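Local structure of cytochrome C' (Rhodopseudomonas palustris, 1MQV) at residues K50-F55 with D80-L85; G94-E99 with A104-V109. The protein is a high-spin c-type cytochrome that binds a covalently attached heme without a sixth ligand and probably transfers electrons, though its exact function is not known. The protein carries 3 engineered substitutions. One frame throughout, in Å; residues are numbered along the deposited sequence.

How the contacts relate
Helix 4-27 and helix 34-50 come first in the chain. Contact 1 begins where helix 34-50 ends. The segment 50-55 packs on 80-85 in helix 75-95, so the long connection between the second and third helices is closed beside the heme. The same helix then runs on to its end at 95, where contact 2 opens. There 94-99, which holds the short turn, folds back on 104-109 in helix 99-120. The two contacts follow in series, neither nested nor crossing. Helix 75-95 belongs to both, and their centres lie about 21 Å apart. They touch where Leu85 CD1 comes 3.4 Å from Val109 O.

Contact 1 (K50-F55 with D80-L85); sequences KLPALF and DLFAKL. With HEC (heme c), chain C.
The heme pocket of this cytochrome c' is walled here by Phe82, which lies between the segment 50-55 and the heme c. Leu51 CB sits over one face of the Phe82 ring in a CH-pi contact, 3.8 Å from the centroid and 17° off the ring normal. It is offset toward the rim, where Leu51 CD1 reaches Phe82 CE1 at 3.6 Å. Over the opposite face, HEC CBC lies above the ring centre. Phe82 CE1 is also 3.5 Å from HEC C3C. With CG anti to its carbonyl carbon (chi1 -84°), Phe82 carries its ring off helix 75-95 to lie between Leu51 and the heme. Pro52 CG packs on Phe82 CB at 4.0 Å. The Phe55 side chain runs across that of Phe82 at about a right angle, with Phe55 CE1 4.1 Å from Phe82 CE2. Phe55 CE2 itself touches HEC CMD at 3.6 Å. Phe78 packs edge-to-face with both phenylalanines. An alanine in place of Phe82 would probably open a gap between Leu51 and the heme and leave the Phe55 ring without one of its neighbours. No hydrogen bond links the two segments. From helix 4-27, Met15 touches Leu51, and Arg8, which also binds the heme, touches Phe55. Phe82 thus fills the space between the loop after helix 34-50 and the heme held inside the four-helix bundle of cytochromes c'.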
loop_
_atom_site.group_PDB
_atom_site.type_symbol
_atom_site.label_atom_id
_atom_site.label_comp_id
_atom_site.label_asym_id
_atom_site.label_seq_id
_atom_site.Cartn_x
_atom_site.Cartn_y
_atom_site.Cartn_z
ATOM N N LYS A 50 -8.679 4.736 -0.290
ATOM C CA LYS A 50 -9.286 5.025 -1.584
ATOM C C LYS A 50 -9.413 3.780 -2.439
ATOM O O LYS A 50 -10.407 3.617 -3.147
ATOM C CB LYS A 50 -8.435 6.052 -2.336
ATOM C CG LYS A 50 -8.460 7.445 -1.730
ATOM C CD LYS A 50 -7.600 8.380 -2.575
ATOM C CE LYS A 50 -7.395 9.710 -1.847
ATOM N NZ LYS A 50 -6.451 10.638 -2.540
ATOM N N LEU A 51 -8.416 2.884 -2.374
ATOM C CA LEU A 51 -8.403 1.681 -3.217
ATOM C C LEU A 51 -9.600 0.714 -3.168
ATOM O O LEU A 51 -9.941 0.128 -4.194
ATOM C CB LEU A 51 -7.054 0.919 -3.049
ATOM C CG LEU A 51 -5.897 1.755 -3.679
ATOM C CD1 LEU A 51 -4.519 1.459 -3.039
ATOM C CD2 LEU A 51 -5.876 1.540 -5.217
ATOM N N PRO A 52 -10.276 0.556 -1.996
ATOM C CA PRO A 52 -11.425 -0.356 -1.910
ATOM C C PRO A 52 -12.548 -0.045 -2.868
ATOM O O PRO A 52 -13.333 -0.922 -3.194
ATOM C CB PRO A 52 -11.885 -0.185 -0.475
ATOM C CG PRO A 52 -10.558 -0.036 0.242
ATOM C CD PRO A 52 -9.864 0.991 -0.643
ATOM N N ALA A 53 -12.630 1.211 -3.300
ATOM C CA ALA A 53 -13.701 1.598 -4.201
ATOM C C ALA A 53 -13.320 1.456 -5.684
ATOM O O ALA A 53 -14.134 1.746 -6.559
ATOM C CB ALA A 53 -14.129 3.022 -3.899
ATOM N N LEU A 54 -12.127 0.953 -5.970
ATOM C CA LEU A 54 -11.674 0.856 -7.381
ATOM C C LEU A 54 -11.464 -0.516 -8.026
ATOM O O LEU A 54 -10.726 -0.633 -9.022
ATOM C CB LEU A 54 -10.392 1.681 -7.514
ATOM C CG LEU A 54 -10.474 3.112 -7.072
ATOM C CD1 LEU A 54 -9.054 3.727 -7.203
ATOM C CD2 LEU A 54 -11.435 3.875 -7.990
ATOM N N PHE A 55 -12.057 -1.571 -7.454
ATOM C CA PHE A 55 -11.924 -2.904 -8.019
ATOM C C PHE A 55 -13.303 -3.525 -8.303
ATOM O O PHE A 55 -13.716 -4.480 -7.669
ATOM C CB PHE A 55 -11.110 -3.837 -7.081
ATOM C CG PHE A 55 -9.635 -3.496 -7.026
ATOM C CD1 PHE A 55 -9.178 -2.460 -6.195
ATOM C CD2 PHE A 55 -8.712 -4.162 -7.841
ATOM C CE1 PHE A 55 -7.837 -2.093 -6.185
ATOM C CE2 PHE A 55 -7.351 -3.798 -7.833
ATOM C CZ PHE A 55 -6.921 -2.758 -6.995
ATOM N N ASP A 80 -10.508 -5.934 3.235
ATOM C CA ASP A 80 -9.985 -5.823 4.589
ATOM C C ASP A 80 -8.450 -5.750 4.691
ATOM O O ASP A 80 -7.919 -5.230 5.688
ATOM C CB ASP A 80 -10.530 -6.984 5.433
ATOM C CG ASP A 80 -12.059 -6.876 5.653
ATOM O OD1 ASP A 80 -12.696 -5.922 5.159
ATOM O OD2 ASP A 80 -12.651 -7.738 6.328
ATOM N N LEU A 81 -7.745 -6.235 3.669
ATOM C CA LEU A 81 -6.285 -6.195 3.690
ATOM C C LEU A 81 -5.918 -4.734 3.423
ATOM O O LEU A 81 -4.887 -4.255 3.879
ATOM C CB LEU A 81 -5.661 -7.113 2.612
ATOM C CG LEU A 81 -4.454 -7.987 2.988
ATOM C CD1 LEU A 81 -3.456 -7.206 3.847
ATOM C CD2 LEU A 81 -4.968 -9.200 3.767
ATOM N N PHE A 82 -6.727 -4.015 2.640
ATOM C CA PHE A 82 -6.378 -2.619 2.447
ATOM C C PHE A 82 -6.683 -1.889 3.759
ATOM O O PHE A 82 -5.970 -0.954 4.146
ATOM C CB PHE A 82 -7.188 -1.954 1.341
ATOM C CG PHE A 82 -6.630 -2.175 -0.015
ATOM C CD1 PHE A 82 -5.373 -1.683 -0.358
ATOM C CD2 PHE A 82 -7.401 -2.795 -0.988
ATOM C CE1 PHE A 82 -4.891 -1.791 -1.653
ATOM C CE2 PHE A 82 -6.922 -2.907 -2.291
ATOM C CZ PHE A 82 -5.674 -2.403 -2.621
ATOM N N ALA A 83 -7.751 -2.296 4.437
ATOM C CA ALA A 83 -8.097 -1.633 5.700
ATOM C C ALA A 83 -6.982 -1.921 6.709
ATOM O O ALA A 83 -6.663 -1.055 7.564
ATOM C CB ALA A 83 -9.405 -2.132 6.245
ATOM N N LYS A 84 -6.427 -3.125 6.634
ATOM C CA LYS A 84 -5.320 -3.505 7.527
ATOM C C LYS A 84 -4.098 -2.623 7.253
ATOM O O LYS A 84 -3.475 -2.082 8.158
ATOM C CB LYS A 84 -4.969 -4.995 7.345
ATOM C CG LYS A 84 -3.747 -5.478 8.116
ATOM C CD LYS A 84 -3.652 -6.999 8.129
ATOM C CE LYS A 84 -2.384 -7.432 8.848
ATOM N NZ LYS A 84 -2.146 -8.854 8.651
ATOM N N LEU A 85 -3.779 -2.409 5.984
ATOM C CA LEU A 85 -2.642 -1.572 5.686
ATOM C C LEU A 85 -2.893 -0.137 6.105
ATOM O O LEU A 85 -1.997 0.527 6.603
ATOM C CB LEU A 85 -2.301 -1.670 4.172
ATOM C CG LEU A 85 -1.208 -0.703 3.682
ATOM C CD1 LEU A 85 0.192 -0.900 4.409
ATOM C CD2 LEU A 85 -1.103 -0.968 2.153
HETATM FE FE HEC C . 0.093 -3.276 -4.511
HETATM C CHA HEC C . -0.123 -3.031 -7.861
HETATM C CHB HEC C . 2.830 -1.225 -4.552
HETATM C CHC HEC C . -0.116 -2.879 -1.156
HETATM C CHD HEC C . -2.985 -5.012 -4.399
HETATM N NA HEC C . 1.175 -2.306 -5.964
HETATM C C1A HEC C . 0.892 -2.351 -7.295
HETATM C C2A HEC C . 1.847 -1.572 -7.990
HETATM C C3A HEC C . 2.754 -1.046 -7.063
HETATM C C4A HEC C . 2.281 -1.533 -5.786
HETATM C CMA HEC C . 3.981 -0.197 -7.174
HETATM C CAA HEC C . 1.926 -1.420 -9.504
HETATM C CBA HEC C . 1.083 -0.241 -9.934
HETATM C CGA HEC C . 1.283 0.079 -11.422
HETATM O O1A HEC C . 2.026 1.024 -11.708
HETATM O O2A HEC C . 0.699 -0.619 -12.273
HETATM N NB HEC C . 1.128 -2.309 -3.180
HETATM C C1B HEC C . 2.312 -1.605 -3.322
HETATM C C2B HEC C . 2.930 -1.229 -2.032
HETATM C C3B HEC C . 2.111 -1.699 -1.081
HETATM C C4B HEC C . 0.968 -2.340 -1.794
HETATM C CMB HEC C . 4.293 -0.481 -1.904
HETATM C CAB HEC C . 2.263 -1.631 0.372
HETATM C CBB HEC C . 2.562 -0.449 1.065
HETATM N NC HEC C . -1.285 -3.759 -3.116
HETATM C C1C HEC C . -1.201 -3.540 -1.741
HETATM C C2C HEC C . -2.266 -4.150 -1.044
HETATM C C3C HEC C . -3.098 -4.793 -1.923
HETATM C C4C HEC C . -2.436 -4.527 -3.237
HETATM C CMC HEC C . -2.372 -4.263 0.515
HETATM C CAC HEC C . -4.276 -5.634 -1.764
HETATM C CBC HEC C . -5.074 -5.479 -0.538
HETATM N ND HEC C . -1.309 -3.933 -5.827
HETATM C C1D HEC C . -2.426 -4.716 -5.679
HETATM C C2D HEC C . -2.993 -5.119 -6.983
HETATM C C3D HEC C . -2.164 -4.554 -7.922
HETATM C C4D HEC C . -1.131 -3.797 -7.219
HETATM C CMD HEC C . -4.395 -5.786 -7.110
HETATM C CAD HEC C . -2.416 -4.639 -9.502
HETATM C CBD HEC C . -3.208 -3.338 -9.833
HETATM C CGD HEC C . -3.705 -3.385 -11.276
HETATM O O1D HEC C . -2.874 -3.769 -12.111
HETATM O O2D HEC C . -4.881 -3.063 -11.538
#

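Contact 2 (G94-E99 with A104-V109); sequences GTIKDE and ANIGGV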
loop_
_atom_site.group_PDB
_atom_site.type_symbol
_atom_site.label_atom_id
_atom_site.label_comp_id
_atom_site.label_asym_id
_atom_site.label_seq_id
_atom_site.Cartn_x
_atom_site.Cartn_y
_atom_site.Cartn_z
ATOM N N GLY A 94 2.128 7.086 14.669
ATOM C CA GLY A 94 2.264 7.298 16.093
ATOM C C GLY A 94 3.449 6.547 16.687
ATOM O O GLY A 94 4.081 7.028 17.630
ATOM N N THR A 95 3.785 5.380 16.132
ATOM C CA THR A 95 4.886 4.587 16.693
ATOM C C THR A 95 6.268 4.851 16.111
ATOM O O THR A 95 7.271 4.554 16.760
ATOM C CB THR A 95 4.596 3.087 16.575
ATOM O OG1 THR A 95 4.576 2.700 15.192
ATOM C CG2 THR A 95 3.242 2.769 17.206
ATOM N N ILE A 96 6.345 5.377 14.886
ATOM C CA ILE A 96 7.667 5.652 14.304
ATOM C C ILE A 96 8.065 7.124 14.510
ATOM O O ILE A 96 7.637 8.029 13.796
ATOM C CB ILE A 96 7.696 5.239 12.806
ATOM C CG1 ILE A 96 7.515 3.717 12.742
ATOM C CG2 ILE A 96 9.063 5.649 12.147
ATOM C CD1 ILE A 96 7.424 3.129 11.318
ATOM N N LYS A 97 8.937 7.346 15.490
ATOM C CA LYS A 97 9.321 8.697 15.879
ATOM C C LYS A 97 10.821 9.006 15.745
ATOM O O LYS A 97 11.253 10.154 15.945
ATOM C CB LYS A 97 8.900 8.915 17.336
ATOM C CG LYS A 97 9.771 8.103 18.298
ATOM C CD LYS A 97 9.361 8.257 19.741
ATOM C CE LYS A 97 8.200 7.348 20.066
ATOM N NZ LYS A 97 7.772 7.491 21.481
ATOM N N ASP A 98 11.604 7.980 15.438
ATOM C CA ASP A 98 13.047 8.127 15.266
ATOM C C ASP A 98 13.544 6.963 14.443
ATOM O O ASP A 98 12.756 6.084 14.137
ATOM C CB ASP A 98 13.759 8.166 16.620
ATOM C CG ASP A 98 13.353 7.035 17.554
ATOM O OD1 ASP A 98 13.014 5.934 17.086
ATOM O OD2 ASP A 98 13.406 7.243 18.785
ATOM N N GLU A 99 14.841 6.937 14.116
ATOM C CA GLU A 99 15.397 5.876 13.286
ATOM C C GLU A 99 15.286 4.515 13.905
ATOM O O GLU A 99 15.013 3.522 13.228
ATOM C CB GLU A 99 16.852 6.165 12.920
ATOM C CG GLU A 99 17.390 5.104 11.966
ATOM C CD GLU A 99 18.485 5.625 11.085
ATOM O OE1 GLU A 99 18.641 6.869 11.013
ATOM O OE2 GLU A 99 19.179 4.795 10.460
ATOM N N ALA A 104 12.449 -0.829 14.010
ATOM C CA ALA A 104 11.710 -1.842 14.749
ATOM C C ALA A 104 10.279 -2.032 14.255
ATOM O O ALA A 104 9.772 -3.150 14.251
ATOM C CB ALA A 104 11.679 -1.481 16.237
ATOM N N ASN A 105 9.657 -0.950 13.795
ATOM C CA ASN A 105 8.237 -0.977 13.431
ATOM C C ASN A 105 7.756 -0.953 11.983
ATOM O O ASN A 105 6.584 -1.265 11.691
ATOM C CB ASN A 105 7.550 0.140 14.183
ATOM C CG ASN A 105 7.644 -0.065 15.684
ATOM O OD1 ASN A 105 7.352 -1.145 16.168
ATOM N ND2 ASN A 105 8.084 0.947 16.414
ATOM N N ILE A 106 8.655 -0.642 11.072
ATOM C CA ILE A 106 8.227 -0.515 9.677
ATOM C C ILE A 106 7.795 -1.841 9.059
ATOM O O ILE A 106 6.941 -1.855 8.160
ATOM C CB ILE A 106 9.355 0.169 8.820
ATOM C CG1 ILE A 106 8.762 0.725 7.495
ATOM C CG2 ILE A 106 10.518 -0.821 8.561
ATOM C CD1 ILE A 106 7.655 1.786 7.715
ATOM N N GLY A 107 8.376 -2.962 9.497
ATOM C CA GLY A 107 8.001 -4.264 8.946
ATOM C C GLY A 107 6.509 -4.581 8.998
ATOM O O GLY A 107 5.956 -5.182 8.063
ATOM N N GLY A 108 5.845 -4.189 10.084
ATOM C CA GLY A 108 4.416 -4.440 10.207
ATOM C C GLY A 108 3.601 -3.760 9.109
ATOM O O GLY A 108 2.549 -4.245 8.667
ATOM N N VAL A 109 4.099 -2.623 8.662
ATOM C CA VAL A 109 3.433 -1.886 7.616
ATOM C C VAL A 109 3.667 -2.538 6.259
ATOM O O VAL A 109 2.709 -2.953 5.555
ATOM C CB VAL A 109 3.963 -0.434 7.563
ATOM C CG1 VAL A 109 3.219 0.356 6.500
ATOM C CG2 VAL A 109 3.816 0.237 8.956
#
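Ile96 and Asn105 lie alongside each other, pointing opposite ways, with Ile96 CG1 3.9 Å from Asn105 CB. Beyond them the end of Ile96 goes deeper. Its CD1 meets Ile106 CD1 at 3.9 Å, and the two isoleucines make the buried part of the contact. Ile96 CG1 is anti to the carbonyl carbon (chi1 -65°) and CD1 extends the chain (chi2 176°), which brings the methyl to helix 99-120. On the outer side Thr95 meets Asn105. Asn105 ND2 lies 3.7 Å from Thr95 O, and no hydrogen bond forms between them. Thr95 OG1, which bonds weakly back to Ala91 O, is 4.1 Å from Asn105 CB.

The turn behind this first shell has its own bonds. Asp98 is the N-cap of helix 99-120, and Ser101 OG is hydrogen-bonded to both Asp98 OD1 and Lys97 N. The engineered Trp32 touches Ile96 from a loop, and Ile106 packs on Ile22 and Leu26. The contact thus joins the end of helix 75-95 to the early turns of helix 99-120, with helix 4-27 packed against Ile106.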